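Local structure of IL-4-inducing protein (Schistosoma mansoni, 4EL6) at residues 57-60 with 65-68; 10-15 with 19-24; 5-10 with 90-95; 40-45 with 53-58. The protein binds IgE through a crystallin fold and thereby activates basophils without antigen, so that they release interleukin-4. One frame throughout, in Å; residues are numbered along the deposited sequence.

Contact 1. Residues 57-60 with 65-68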
loop_
_atom_site.group_PDB
_atom_site.type_symbol
_atom_site.label_atom_id
_atom_site.label_comp_id
_atom_site.label_asym_id
_atom_site.label_seq_id
_atom_site.Cartn_x
_atom_site.Cartn_y
_atom_site.Cartn_z
ATOM N N LEU A 57 3.909 -0.493 -1.916
ATOM C CA LEU A 57 3.240 -0.792 -3.189
ATOM C C LEU A 57 4.230 -0.639 -4.322
ATOM O O LEU A 57 5.037 0.298 -4.300
ATOM C CB LEU A 57 2.127 0.210 -3.474
ATOM C CG LEU A 57 1.243 0.600 -2.338
ATOM C CD1 LEU A 57 0.149 1.578 -2.708
ATOM C CD2 LEU A 57 0.640 -0.561 -1.743
ATOM N N PHE A 58 4.222 -1.562 -5.279
ATOM C CA PHE A 58 5.162 -1.637 -6.329
ATOM C C PHE A 58 4.493 -1.676 -7.687
ATOM O O PHE A 58 3.405 -2.282 -7.822
ATOM C CB PHE A 58 5.933 -2.979 -6.207
ATOM C CG PHE A 58 6.744 -3.080 -4.965
ATOM C CD1 PHE A 58 6.167 -3.576 -3.796
ATOM C CD2 PHE A 58 8.120 -2.729 -4.951
ATOM C CE1 PHE A 58 6.928 -3.737 -2.660
ATOM C CE2 PHE A 58 8.860 -2.847 -3.794
ATOM C CZ PHE A 58 8.260 -3.301 -2.640
ATOM N N ASP A 59 5.118 -1.082 -8.735
ATOM C CA ASP A 59 4.491 -1.120 -10.060
ATOM C C ASP A 59 4.966 -2.294 -10.911
ATOM O O ASP A 59 4.556 -2.380 -12.066
ATOM C CB ASP A 59 4.604 0.211 -10.820
ATOM C CG ASP A 59 5.948 0.370 -11.581
ATOM O OD1 ASP A 59 6.970 -0.270 -11.238
ATOM O OD2 ASP A 59 5.953 1.174 -12.567
ATOM N N ASN A 60 5.745 -3.233 -10.325
ATOM C CA ASN A 60 6.028 -4.482 -11.020
ATOM C C ASN A 60 5.886 -5.587 -10.057
ATOM O O ASN A 60 5.620 -5.369 -8.878
ATOM C CB ASN A 60 7.399 -4.405 -11.619
ATOM C CG ASN A 60 7.617 -5.398 -12.720
ATOM O OD1 ASN A 60 6.772 -6.209 -13.087
ATOM N ND2 ASN A 60 8.781 -5.275 -13.320
ATOM N N GLY A 65 10.380 -2.574 -9.160
ATOM C CA GLY A 65 9.799 -1.412 -9.852
ATOM C C GLY A 65 9.721 -0.183 -8.961
ATOM O O GLY A 65 10.466 -0.052 -7.971
ATOM N N ARG A 66 8.882 0.773 -9.380
ATOM C CA ARG A 66 8.592 1.946 -8.588
ATOM C C ARG A 66 7.990 1.468 -7.253
ATOM O O ARG A 66 7.286 0.455 -7.175
ATOM C CB ARG A 66 7.607 2.853 -9.317
ATOM C CG ARG A 66 8.110 3.436 -10.620
ATOM C CD ARG A 66 6.998 4.194 -11.333
ATOM N NE ARG A 66 7.471 4.736 -12.624
ATOM C CZ ARG A 66 7.909 5.987 -12.788
ATOM N NH1 ARG A 66 7.788 6.863 -11.802
ATOM N NH2 ARG A 66 8.361 6.395 -13.983
ATOM N N ILE A 67 8.246 2.252 -6.205
ATOM C CA ILE A 67 7.877 1.945 -4.824
ATOM C C ILE A 67 7.204 3.155 -4.208
ATOM O O ILE A 67 7.789 4.267 -4.185
ATOM C CB ILE A 67 9.082 1.590 -3.964
ATOM C CG1 ILE A 67 9.933 0.548 -4.680
ATOM C CG2 ILE A 67 8.622 1.148 -2.553
ATOM C CD1 ILE A 67 11.148 0.128 -3.867
ATOM N N THR A 68 5.994 2.920 -3.629
ATOM C CA THR A 68 5.285 3.924 -2.879
ATOM C C THR A 68 4.980 3.273 -1.548
ATOM O O THR A 68 4.272 2.238 -1.479
ATOM C CB THR A 68 4.029 4.293 -3.629
ATOM O OG1 THR A 68 4.391 5.035 -4.799
ATOM C CG2 THR A 68 3.046 5.155 -2.765
HETATM O O HOH W 1 8.002 2.294 -13.966
#
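Leu57 and Thr68 face each other as a hydrogen-bonded pair at the turn end of a beta hairpin, made by strands 52-58 and 67-71 in one sheet of the beta/gamma-crystallin fold. The backbone bonds come first. Leu57 N donates to Thr68 O at 2.8 Å, and Thr68 N returns a bond to Leu57 O. Phe58 and Ile67 form the next, non-hydrogen-bonded pair. Beyond it Asp59 N reaches Arg66 O at 3.1 Å, a more bent bond with 145° at the hydrogen.

The apolar part is small. Phe58 and Ile67 run side by side, with Ile67 CG1 3.7 Å from Phe58 CE2. Strand 89-95 flanks Phe58 through Ser89 and Lys91.

The polar part gathers at the Asp59 carboxylate. Its chi1 of 84° sets CG between the backbone N and the carbonyl carbon, which brings the carboxylate back to the other arm of the hairpin. Asp59 OD1 takes the N-H of Arg66 at 2.9 Å, from above the carboxylate plane. The direct salt bridge from Asp59 OD2 to Arg66 NE is long, 3.9 Å. Water 1 bridges the two groups: it donates to Asp59 OD2 at 2.7 Å and accepts from Arg66 NE at 2.8 Å.

Contact 2. Residues 10-15 with 19-24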
loop_
_atom_site.group_PDB
_atom_site.type_symbol
_atom_site.label_atom_id
_atom_site.label_comp_id
_atom_site.label_asym_id
_atom_site.label_seq_id
_atom_site.Cartn_x
_atom_site.Cartn_y
_atom_site.Cartn_z
ATOM N N GLN A 10 -6.059 -0.442 2.803
ATOM C CA GLN A 10 -7.342 -0.143 2.190
ATOM C C GLN A 10 -7.214 0.516 0.839
ATOM O O GLN A 10 -6.491 1.497 0.740
ATOM C CB GLN A 10 -8.183 0.757 3.120
ATOM C CG GLN A 10 -8.471 0.170 4.519
ATOM C CD GLN A 10 -8.855 1.260 5.504
ATOM O OE1 GLN A 10 -8.357 2.374 5.424
ATOM N NE2 GLN A 10 -9.717 0.933 6.459
ATOM N N LEU A 11 -7.843 -0.057 -0.209
ATOM C CA LEU A 11 -7.735 0.422 -1.538
ATOM C C LEU A 11 -9.142 0.797 -2.010
ATOM O O LEU A 11 -10.055 -0.066 -2.057
ATOM C CB LEU A 11 -7.157 -0.626 -2.478
ATOM C CG LEU A 11 -5.771 -0.984 -2.004
ATOM C CD1 LEU A 11 -5.902 -2.324 -1.324
ATOM C CD2 LEU A 11 -4.739 -0.919 -3.073
ATOM N N TYR A 12 -9.326 2.063 -2.283
ATOM C CA TYR A 12 -10.655 2.599 -2.645
ATOM C C TYR A 12 -10.760 2.835 -4.104
ATOM O O TYR A 12 -9.795 3.291 -4.719
ATOM C CB TYR A 12 -10.889 3.962 -1.931
ATOM C CG TYR A 12 -10.939 3.837 -0.451
ATOM C CD1 TYR A 12 -9.772 3.899 0.300
ATOM C CD2 TYR A 12 -12.151 3.628 0.223
ATOM C CE1 TYR A 12 -9.793 3.810 1.681
ATOM C CE2 TYR A 12 -12.156 3.527 1.613
ATOM C CZ TYR A 12 -10.966 3.598 2.322
ATOM O OH TYR A 12 -10.944 3.491 3.683
ATOM N N ASP A 13 -11.954 2.607 -4.648
ATOM C CA ASP A 13 -12.196 2.805 -6.076
ATOM C C ASP A 13 -12.020 4.279 -6.476
ATOM O O ASP A 13 -11.507 4.593 -7.543
ATOM C CB ASP A 13 -13.613 2.339 -6.443
ATOM C CG ASP A 13 -13.711 0.850 -6.776
ATOM O OD1 ASP A 13 -12.776 0.051 -6.539
ATOM O OD2 ASP A 13 -14.800 0.475 -7.265
ATOM N N GLU A 14 -12.476 5.185 -5.633
ATOM C CA GLU A 14 -12.524 6.589 -5.976
ATOM C C GLU A 14 -11.518 7.376 -5.159
ATOM O O GLU A 14 -10.986 6.897 -4.150
ATOM C CB GLU A 14 -13.917 7.142 -5.720
ATOM C CG GLU A 14 -14.954 6.680 -6.751
ATOM C CD GLU A 14 -16.332 6.973 -6.233
ATOM O OE1 GLU A 14 -16.603 8.177 -6.042
ATOM O OE2 GLU A 14 -17.098 6.007 -5.958
ATOM N N THR A 15 -11.238 8.581 -5.588
ATOM C CA THR A 15 -10.363 9.433 -4.821
ATOM C C THR A 15 -11.039 9.860 -3.529
ATOM O O THR A 15 -12.232 9.725 -3.364
ATOM C CB THR A 15 -9.946 10.718 -5.608
ATOM O OG1 THR A 15 -11.128 11.385 -5.919
ATOM C CG2 THR A 15 -9.154 10.465 -6.887
ATOM N N GLY A 19 -16.318 5.246 -2.318
ATOM C CA GLY A 19 -16.683 4.180 -3.177
ATOM C C GLY A 19 -16.294 2.873 -2.594
ATOM O O GLY A 19 -15.999 2.775 -1.397
ATOM N N SER A 20 -16.374 1.869 -3.441
ATOM C CA SER A 20 -16.112 0.500 -3.022
ATOM C C SER A 20 -14.644 0.367 -2.627
ATOM O O SER A 20 -13.810 1.150 -3.053
ATOM C CB SER A 20 -16.481 -0.464 -4.143
ATOM O OG SER A 20 -15.659 -0.233 -5.267
ATOM N N TYR A 21 -14.355 -0.593 -1.797
ATOM C CA TYR A 21 -12.947 -0.769 -1.435
ATOM C C TYR A 21 -12.640 -2.223 -1.203
ATOM O O TYR A 21 -13.528 -3.099 -1.115
ATOM C CB TYR A 21 -12.535 0.105 -0.262
ATOM C CG TYR A 21 -13.261 -0.245 0.991
ATOM C CD1 TYR A 21 -14.620 -0.012 1.078
ATOM C CD2 TYR A 21 -12.617 -0.862 2.054
ATOM C CE1 TYR A 21 -15.333 -0.349 2.209
ATOM C CE2 TYR A 21 -13.315 -1.227 3.199
ATOM C CZ TYR A 21 -14.684 -0.959 3.270
ATOM O OH TYR A 21 -15.465 -1.270 4.385
ATOM N N ILE A 22 -11.327 -2.474 -1.193
ATOM C CA ILE A 22 -10.775 -3.778 -0.983
ATOM C C ILE A 22 -9.818 -3.655 0.178
ATOM O O ILE A 22 -9.120 -2.666 0.273
ATOM C CB ILE A 22 -9.994 -4.315 -2.234
ATOM C CG1 ILE A 22 -10.938 -4.541 -3.400
ATOM C CG2 ILE A 22 -9.316 -5.639 -1.897
ATOM C CD1 ILE A 22 -10.245 -4.683 -4.719
ATOM N N GLU A 23 -9.780 -4.677 1.041
ATOM C CA GLU A 23 -8.823 -4.773 2.133
ATOM C C GLU A 23 -7.769 -5.840 1.796
ATOM O O GLU A 23 -8.077 -6.951 1.291
ATOM C CB GLU A 23 -9.498 -5.105 3.477
ATOM C CG GLU A 23 -10.425 -4.014 3.985
ATOM C CD GLU A 23 -11.073 -4.363 5.330
ATOM O OE1 GLU A 23 -11.361 -3.448 6.126
ATOM O OE2 GLU A 23 -11.280 -5.554 5.581
ATOM N N VAL A 24 -6.521 -5.496 2.027
ATOM C CA VAL A 24 -5.439 -6.443 1.767
ATOM C C VAL A 24 -4.777 -6.744 3.125
ATOM O O VAL A 24 -4.438 -5.813 3.891
ATOM C CB VAL A 24 -4.407 -5.841 0.779
ATOM C CG1 VAL A 24 -3.190 -6.701 0.637
ATOM C CG2 VAL A 24 -5.006 -5.581 -0.607
HETATM O O HOH W 2 -17.021 2.815 -6.134
#
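Leu11 and Ile22 form the hydrogen-bonded pair at the middle of this contact. Leu11 N donates to Ile22 O, and Ile22 N to Leu11 O, both at 2.9 Å. A third bond, from Asp13 N to Ser20 O at 2.8 Å, carries the pairing on toward the turn.

The tight part lies on the face of Leu11. Leu11 CD1 presses on Val24 CG2 at 3.5 Å, closer than usual for two carbons. Val40 and Ile87 also touch Leu11, which is buried; Ile22 on the same face is exposed.

The other face is looser. Tyr12 and Tyr21 lie side by side with planes 26° apart, but the rings are slid so far that they barely overlap; their centroids are 5.4 Å apart. The closer touch is Tyr21 CB on Tyr12 CD2, 3.6 Å. With chi1 at 64°, the Tyr21 ring leads away from strand 9-12. At the exposed turn end, water 2 accepts from Ser20 N at 2.9 Å and donates to Glu14 OE2 at 3.2 Å, bridging the two arms.

The arrangement is an antiparallel beta hairpin of strands 9-12 and 21-24, with the latter outermost in its sheet of the crystallin fold.

Contact 3. Residues 5-10 with 90-95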
loop_
_atom_site.group_PDB
_atom_site.type_symbol
_atom_site.label_atom_id
_atom_site.label_comp_id
_atom_site.label_asym_id
_atom_site.label_seq_id
_atom_site.Cartn_x
_atom_site.Cartn_y
_atom_site.Cartn_z
ATOM N N CYS A 5 -10.592 -3.449 9.494
ATOM C CA CYS A 5 -9.333 -4.172 9.848
ATOM C C CYS A 5 -8.409 -3.111 10.508
ATOM O O CYS A 5 -8.516 -1.872 10.337
ATOM C CB CYS A 5 -8.743 -4.986 8.628
ATOM S SG CYS A 5 -7.173 -5.977 8.729
ATOM N N LYS A 6 -7.604 -3.637 11.412
ATOM C CA LYS A 6 -6.798 -2.789 12.220
ATOM C C LYS A 6 -5.481 -2.546 11.534
ATOM O O LYS A 6 -4.847 -1.540 11.774
ATOM C CB LYS A 6 -6.566 -3.460 13.558
ATOM C CG LYS A 6 -7.853 -3.740 14.323
ATOM C CD LYS A 6 -8.017 -2.840 15.550
ATOM C CE LYS A 6 -9.410 -2.960 16.197
ATOM N NZ LYS A 6 -10.494 -2.182 15.509
ATOM N N TYR A 7 -5.050 -3.480 10.696
ATOM C CA TYR A 7 -3.690 -3.360 10.158
ATOM C C TYR A 7 -3.598 -3.287 8.620
ATOM O O TYR A 7 -2.559 -2.726 8.101
ATOM C CB TYR A 7 -2.826 -4.487 10.693
ATOM C CG TYR A 7 -3.426 -5.780 10.403
ATOM C CD1 TYR A 7 -3.262 -6.365 9.136
ATOM C CD2 TYR A 7 -4.260 -6.404 11.326
ATOM C CE1 TYR A 7 -3.855 -7.575 8.825
ATOM C CE2 TYR A 7 -4.894 -7.609 11.020
ATOM C CZ TYR A 7 -4.684 -8.196 9.760
ATOM O OH TYR A 7 -5.263 -9.413 9.432
ATOM N N CYS A 8 -4.734 -3.670 7.998
ATOM C CA CYS A 8 -4.854 -3.917 6.559
ATOM C C CYS A 8 -4.572 -2.678 5.766
ATOM O O CYS A 8 -4.539 -1.576 6.300
ATOM C CB CYS A 8 -6.238 -4.446 6.168
ATOM S SG CYS A 8 -7.551 -3.265 5.819
ATOM N N LEU A 9 -4.372 -2.889 4.486
ATOM C CA LEU A 9 -4.201 -1.839 3.544
ATOM C C LEU A 9 -5.583 -1.697 2.910
ATOM O O LEU A 9 -6.232 -2.744 2.500
ATOM C CB LEU A 9 -3.161 -2.287 2.482
ATOM C CG LEU A 9 -2.913 -1.299 1.346
ATOM C CD1 LEU A 9 -2.192 -0.055 1.820
ATOM C CD2 LEU A 9 -2.120 -1.978 0.236
ATOM N N GLN A 10 -6.059 -0.442 2.803
ATOM C CA GLN A 10 -7.342 -0.143 2.190
ATOM C C GLN A 10 -7.214 0.516 0.839
ATOM O O GLN A 10 -6.491 1.497 0.740
ATOM C CB GLN A 10 -8.183 0.757 3.120
ATOM C CG GLN A 10 -8.471 0.170 4.519
ATOM C CD GLN A 10 -8.855 1.260 5.504
ATOM O OE1 GLN A 10 -8.357 2.374 5.424
ATOM N NE2 GLN A 10 -9.717 0.933 6.459
ATOM N N ILE A 90 2.452 -5.970 -3.579
ATOM C CA ILE A 90 2.264 -5.230 -2.372
ATOM C C ILE A 90 2.999 -5.986 -1.281
ATOM O O ILE A 90 2.757 -7.213 -1.128
ATOM C CB ILE A 90 0.752 -5.153 -1.966
ATOM C CG1 ILE A 90 -0.105 -4.382 -3.039
ATOM C CG2 ILE A 90 0.643 -4.558 -0.565
ATOM C CD1 ILE A 90 -1.591 -4.508 -2.829
ATOM N N LYS A 91 3.797 -5.292 -0.476
ATOM C CA LYS A 91 4.506 -5.932 0.657
ATOM C C LYS A 91 4.070 -5.325 1.984
ATOM O O LYS A 91 3.997 -4.135 2.103
ATOM C CB LYS A 91 5.992 -5.881 0.543
ATOM C CG LYS A 91 6.684 -6.771 1.559
ATOM C CD LYS A 91 8.183 -6.848 1.336
ATOM C CE LYS A 91 8.481 -7.970 0.354
ATOM N NZ LYS A 91 9.886 -8.446 0.444
ATOM N N ARG A 92 3.677 -6.185 2.897
ATOM C CA ARG A 92 3.344 -5.797 4.266
ATOM C C ARG A 92 4.561 -5.919 5.169
ATOM O O ARG A 92 5.250 -6.955 5.194
ATOM C CB ARG A 92 2.214 -6.664 4.819
ATOM C CG ARG A 92 1.794 -6.326 6.267
ATOM C CD ARG A 92 0.687 -7.247 6.798
ATOM N NE ARG A 92 0.504 -7.020 8.212
ATOM C CZ ARG A 92 -0.284 -7.757 8.998
ATOM N NH1 ARG A 92 -1.022 -8.756 8.508
ATOM N NH2 ARG A 92 -0.323 -7.500 10.308
ATOM N N CYS A 93 4.874 -4.797 5.818
ATOM C CA CYS A 93 6.006 -4.708 6.675
ATOM C C CYS A 93 5.675 -4.128 8.040
ATOM O O CYS A 93 4.513 -3.866 8.390
ATOM C CB CYS A 93 7.030 -3.830 5.986
ATOM S SG CYS A 93 7.410 -4.390 4.283
ATOM N N ILE A 94 6.751 -3.913 8.810
ATOM C CA ILE A 94 6.626 -3.396 10.168
ATOM C C ILE A 94 7.495 -2.192 10.277
ATOM O O ILE A 94 8.628 -2.182 9.745
ATOM C CB ILE A 94 7.054 -4.437 11.210
ATOM C CG1 ILE A 94 6.020 -5.539 11.259
ATOM C CG2 ILE A 94 7.188 -3.802 12.609
ATOM C CD1 ILE A 94 6.522 -6.777 11.978
ATOM N N GLN A 95 6.993 -1.140 10.914
ATOM C CA GLN A 95 7.827 0.019 11.212
ATOM C C GLN A 95 8.123 -0.040 12.715
ATOM O O GLN A 95 7.176 -0.077 13.493
ATOM C CB GLN A 95 7.080 1.305 10.908
ATOM C CG GLN A 95 7.941 2.530 11.019
ATOM C CD GLN A 95 7.204 3.758 10.572
ATOM O OE1 GLN A 95 6.036 3.950 10.918
ATOM N NE2 GLN A 95 7.888 4.609 9.792
#
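Tyr7 lays its ring against the guanidinium of Arg92. The contact joins strand 9-12 and the N-terminal lead into it with strand 89-95, which belongs to the other sheet of the crystallin fold.

Tyr7 can be followed outward. Its chi1 of 55° puts CG between the backbone N and the carbonyl carbon and brings the ring against the Arg92 guanidinium. Tyr7 CB is 3.9 Å from Arg92 NH2. Tyr7 CG comes nearer to the same nitrogen, 3.5 Å. Tyr7 CD1 is 3.3 Å from Arg92 CZ. Tyr7 CE1 makes the closest approach, 3.1 Å to Arg92 NH1. At Tyr7 CZ the two groups are already parting, with Arg92 NH1 at 3.9 Å. The planes are only 14° apart, and Tyr7 CD1 lies over the guanidinium face, off toward its rim. In the conformer described, Cys5 SG lies over the centre of a Tyr7 ring face, 3.4 Å above the plane.

Arg92 reaches the ring on a chain extended from CG to NE. Its NH1 also donates to the backbone O of Tyr25, which helps fix the guanidinium.

Deeper in, the contact is apolar. Both residues there are buried. Leu9 and Ile90 meet tip to tip between the sheets, with Leu9 CD2 3.9 Å from Ile90 CG2.

Contact 4. Residues 40-45 with 53-58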
loop_
_atom_site.group_PDB
_atom_site.type_symbol
_atom_site.label_atom_id
_atom_site.label_comp_id
_atom_site.label_asym_id
_atom_site.label_seq_id
_atom_site.Cartn_x
_atom_site.Cartn_y
_atom_site.Cartn_z
ATOM N N VAL A 40 -5.718 5.180 -1.322
ATOM C CA VAL A 40 -5.190 4.086 -0.533
ATOM C C VAL A 40 -4.898 4.628 0.849
ATOM O O VAL A 40 -4.348 5.709 0.986
ATOM C CB VAL A 40 -3.884 3.576 -1.143
ATOM C CG1 VAL A 40 -3.270 2.516 -0.309
ATOM C CG2 VAL A 40 -4.105 3.145 -2.591
ATOM N N CYS A 41 -5.237 3.848 1.880
ATOM C CA CYS A 41 -4.950 4.223 3.248
ATOM C C CYS A 41 -4.438 3.017 4.040
ATOM O O CYS A 41 -4.745 1.874 3.750
ATOM C CB CYS A 41 -6.221 4.603 3.952
ATOM S SG CYS A 41 -7.056 6.066 3.262
ATOM N N VAL A 42 -3.796 3.336 5.151
ATOM C CA VAL A 42 -3.457 2.405 6.208
ATOM C C VAL A 42 -4.023 2.968 7.508
ATOM O O VAL A 42 -3.786 4.128 7.827
ATOM C CB VAL A 42 -1.944 2.243 6.375
ATOM C CG1 VAL A 42 -1.675 1.219 7.463
ATOM C CG2 VAL A 42 -1.266 1.881 5.058
ATOM N N PRO A 43 -4.789 2.167 8.212
ATOM C CA PRO A 43 -5.398 2.666 9.467
ATOM C C PRO A 43 -4.368 3.095 10.512
ATOM O O PRO A 43 -3.218 2.614 10.551
ATOM C CB PRO A 43 -6.248 1.486 9.945
ATOM C CG PRO A 43 -6.462 0.632 8.781
ATOM C CD PRO A 43 -5.302 0.840 7.829
ATOM N N PHE A 44 -4.809 4.007 11.395
ATOM C CA PHE A 44 -4.049 4.394 12.512
ATOM C C PHE A 44 -3.988 3.252 13.499
ATOM O O PHE A 44 -4.903 2.481 13.573
ATOM C CB PHE A 44 -4.702 5.605 13.164
ATOM C CG PHE A 44 -4.221 6.908 12.602
ATOM C CD1 PHE A 44 -2.983 7.404 12.976
ATOM C CD2 PHE A 44 -5.015 7.655 11.711
ATOM C CE1 PHE A 44 -2.539 8.622 12.468
ATOM C CE2 PHE A 44 -4.599 8.898 11.228
ATOM C CZ PHE A 44 -3.352 9.381 11.590
ATOM N N VAL A 45 -2.892 3.173 14.214
ATOM C CA VAL A 45 -2.683 2.236 15.283
ATOM C C VAL A 45 -2.508 3.058 16.579
ATOM O O VAL A 45 -3.490 3.355 17.260
ATOM C CB VAL A 45 -1.415 1.405 14.947
ATOM C CG1 VAL A 45 -0.913 0.637 16.153
ATOM C CG2 VAL A 45 -1.751 0.442 13.827
ATOM N N PRO A 53 2.059 -1.076 11.406
ATOM C CA PRO A 53 2.147 -1.579 10.045
ATOM C C PRO A 53 2.740 -0.547 9.096
ATOM O O PRO A 53 2.644 0.677 9.311
ATOM C CB PRO A 53 0.715 -1.852 9.670
ATOM C CG PRO A 53 -0.097 -0.992 10.570
ATOM C CD PRO A 53 0.674 -0.902 11.838
ATOM N N TYR A 54 3.464 -1.048 8.088
ATOM C CA TYR A 54 3.989 -0.173 7.032
ATOM C C TYR A 54 3.847 -0.948 5.742
ATOM O O TYR A 54 4.192 -2.115 5.723
ATOM C CB TYR A 54 5.468 0.226 7.257
ATOM C CG TYR A 54 5.885 1.370 6.366
ATOM C CD1 TYR A 54 6.332 1.145 5.063
ATOM C CD2 TYR A 54 5.863 2.665 6.808
ATOM C CE1 TYR A 54 6.652 2.167 4.221
ATOM C CE2 TYR A 54 6.204 3.718 5.988
ATOM C CZ TYR A 54 6.635 3.455 4.683
ATOM O OH TYR A 54 6.949 4.475 3.862
ATOM N N TRP A 55 3.332 -0.317 4.678
ATOM C CA TRP A 55 3.044 -1.041 3.450
ATOM C C TRP A 55 3.809 -0.465 2.279
ATOM O O TRP A 55 3.888 0.745 2.132
ATOM C CB TRP A 55 1.566 -0.998 3.157
ATOM C CG TRP A 55 0.696 -1.764 4.119
ATOM C CD1 TRP A 55 0.227 -1.362 5.378
ATOM C CD2 TRP A 55 0.202 -3.090 3.914
ATOM N NE1 TRP A 55 -0.540 -2.383 5.956
ATOM C CE2 TRP A 55 -0.621 -3.421 5.089
ATOM C CE3 TRP A 55 0.284 -4.022 2.852
ATOM C CZ2 TRP A 55 -1.304 -4.615 5.150
ATOM C CZ3 TRP A 55 -0.439 -5.216 2.964
ATOM C CH2 TRP A 55 -1.183 -5.478 4.117
ATOM N N TYR A 56 4.410 -1.317 1.447
ATOM C CA TYR A 56 5.001 -0.909 0.180
ATOM C C TYR A 56 4.179 -1.409 -0.998
ATOM O O TYR A 56 3.779 -2.595 -1.099
ATOM C CB TYR A 56 6.413 -1.475 0.080
ATOM C CG TYR A 56 7.433 -0.708 0.880
ATOM C CD1 TYR A 56 7.698 0.617 0.568
ATOM C CD2 TYR A 56 8.101 -1.305 1.960
ATOM C CE1 TYR A 56 8.648 1.327 1.291
ATOM C CE2 TYR A 56 9.006 -0.549 2.690
ATOM C CZ TYR A 56 9.300 0.711 2.283
ATOM O OH TYR A 56 10.230 1.435 3.016
ATOM N N LEU A 57 3.909 -0.493 -1.916
ATOM C CA LEU A 57 3.240 -0.792 -3.189
ATOM C C LEU A 57 4.230 -0.639 -4.322
ATOM O O LEU A 57 5.037 0.298 -4.300
ATOM C CB LEU A 57 2.127 0.210 -3.474
ATOM C CG LEU A 57 1.243 0.600 -2.338
ATOM C CD1 LEU A 57 0.149 1.578 -2.708
ATOM C CD2 LEU A 57 0.640 -0.561 -1.743
ATOM N N PHE A 58 4.222 -1.562 -5.279
ATOM C CA PHE A 58 5.162 -1.637 -6.329
ATOM C C PHE A 58 4.493 -1.676 -7.687
ATOM O O PHE A 58 3.405 -2.282 -7.822
ATOM C CB PHE A 58 5.933 -2.979 -6.207
ATOM C CG PHE A 58 6.744 -3.080 -4.965
ATOM C CD1 PHE A 58 6.167 -3.576 -3.796
ATOM C CD2 PHE A 58 8.120 -2.729 -4.951
ATOM C CE1 PHE A 58 6.928 -3.737 -2.660
ATOM C CE2 PHE A 58 8.860 -2.847 -3.794
ATOM C CZ PHE A 58 8.260 -3.301 -2.640
#
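Val42 packs both of its methyls against the pyrrole side of the Trp55 indole. Val42 CG2 is 3.6 Å from Trp55 CD1, and Val42 CG1 is 3.8 Å from the same carbon. The valine has CG1 anti to its backbone N (chi1 -178°), which turns the pair of methyls to the tryptophan. Val42 CG1 also reaches Pro53 CG at 4.1 Å, so this one side chain touches two residues of strand 52-58.

Either side of Val42 the contact goes on. Val45 CG2 lies on Pro53 CD at 3.4 Å, tighter than usual for carbons. At the other end Val40 CG1 meets Leu57 CD1 more loosely, at 4.3 Å.

The next shell sets these groups in place. Trp55 NE1 donates to Tyr7 O, which ties the indole to the N-terminal segment. Leu9 and Leu70 border both Val40 and Leu57. The Cys41-Cys75 disulfide and the backbone hydrogen bonding of Val42 with Thr74 tie segment 40-45 to residues 74-75.

No hydrogen bond crosses between the two segments. Strand 39-41 and the loop after it pack on strand 52-58 of the other sheet of the crystallin fold by side chains alone. The polar N-H of the buried indole is satisfied by a backbone carbonyl, that of Tyr7.

How the contacts relate
Contacts 1 and 2 each join neighbouring strands of one sheet. Their chemistry is mainly backbone hydrogen bonding, with water bridges near the turns and, in contact 1, a carboxylate-arginine pair. Contact 2 is at the surface and contact 1 is partly buried; their centres are about 18 Å apart. Contacts 3 and 4 instead join strands of one sheet, and the loops beside them, to the other sheet by side chains, with no hydrogen bond between their segments. Their centres are about 5 Å apart, near the centre of the molecule, and contact 4 is the buried one. Contacts 1 and 4 share Leu57 and Phe58; contacts 2 and 3 share Gln10. Leu57 CD2 also packs on Leu9 CD2 at 3.7 Å, linking contact 1 to contact 3.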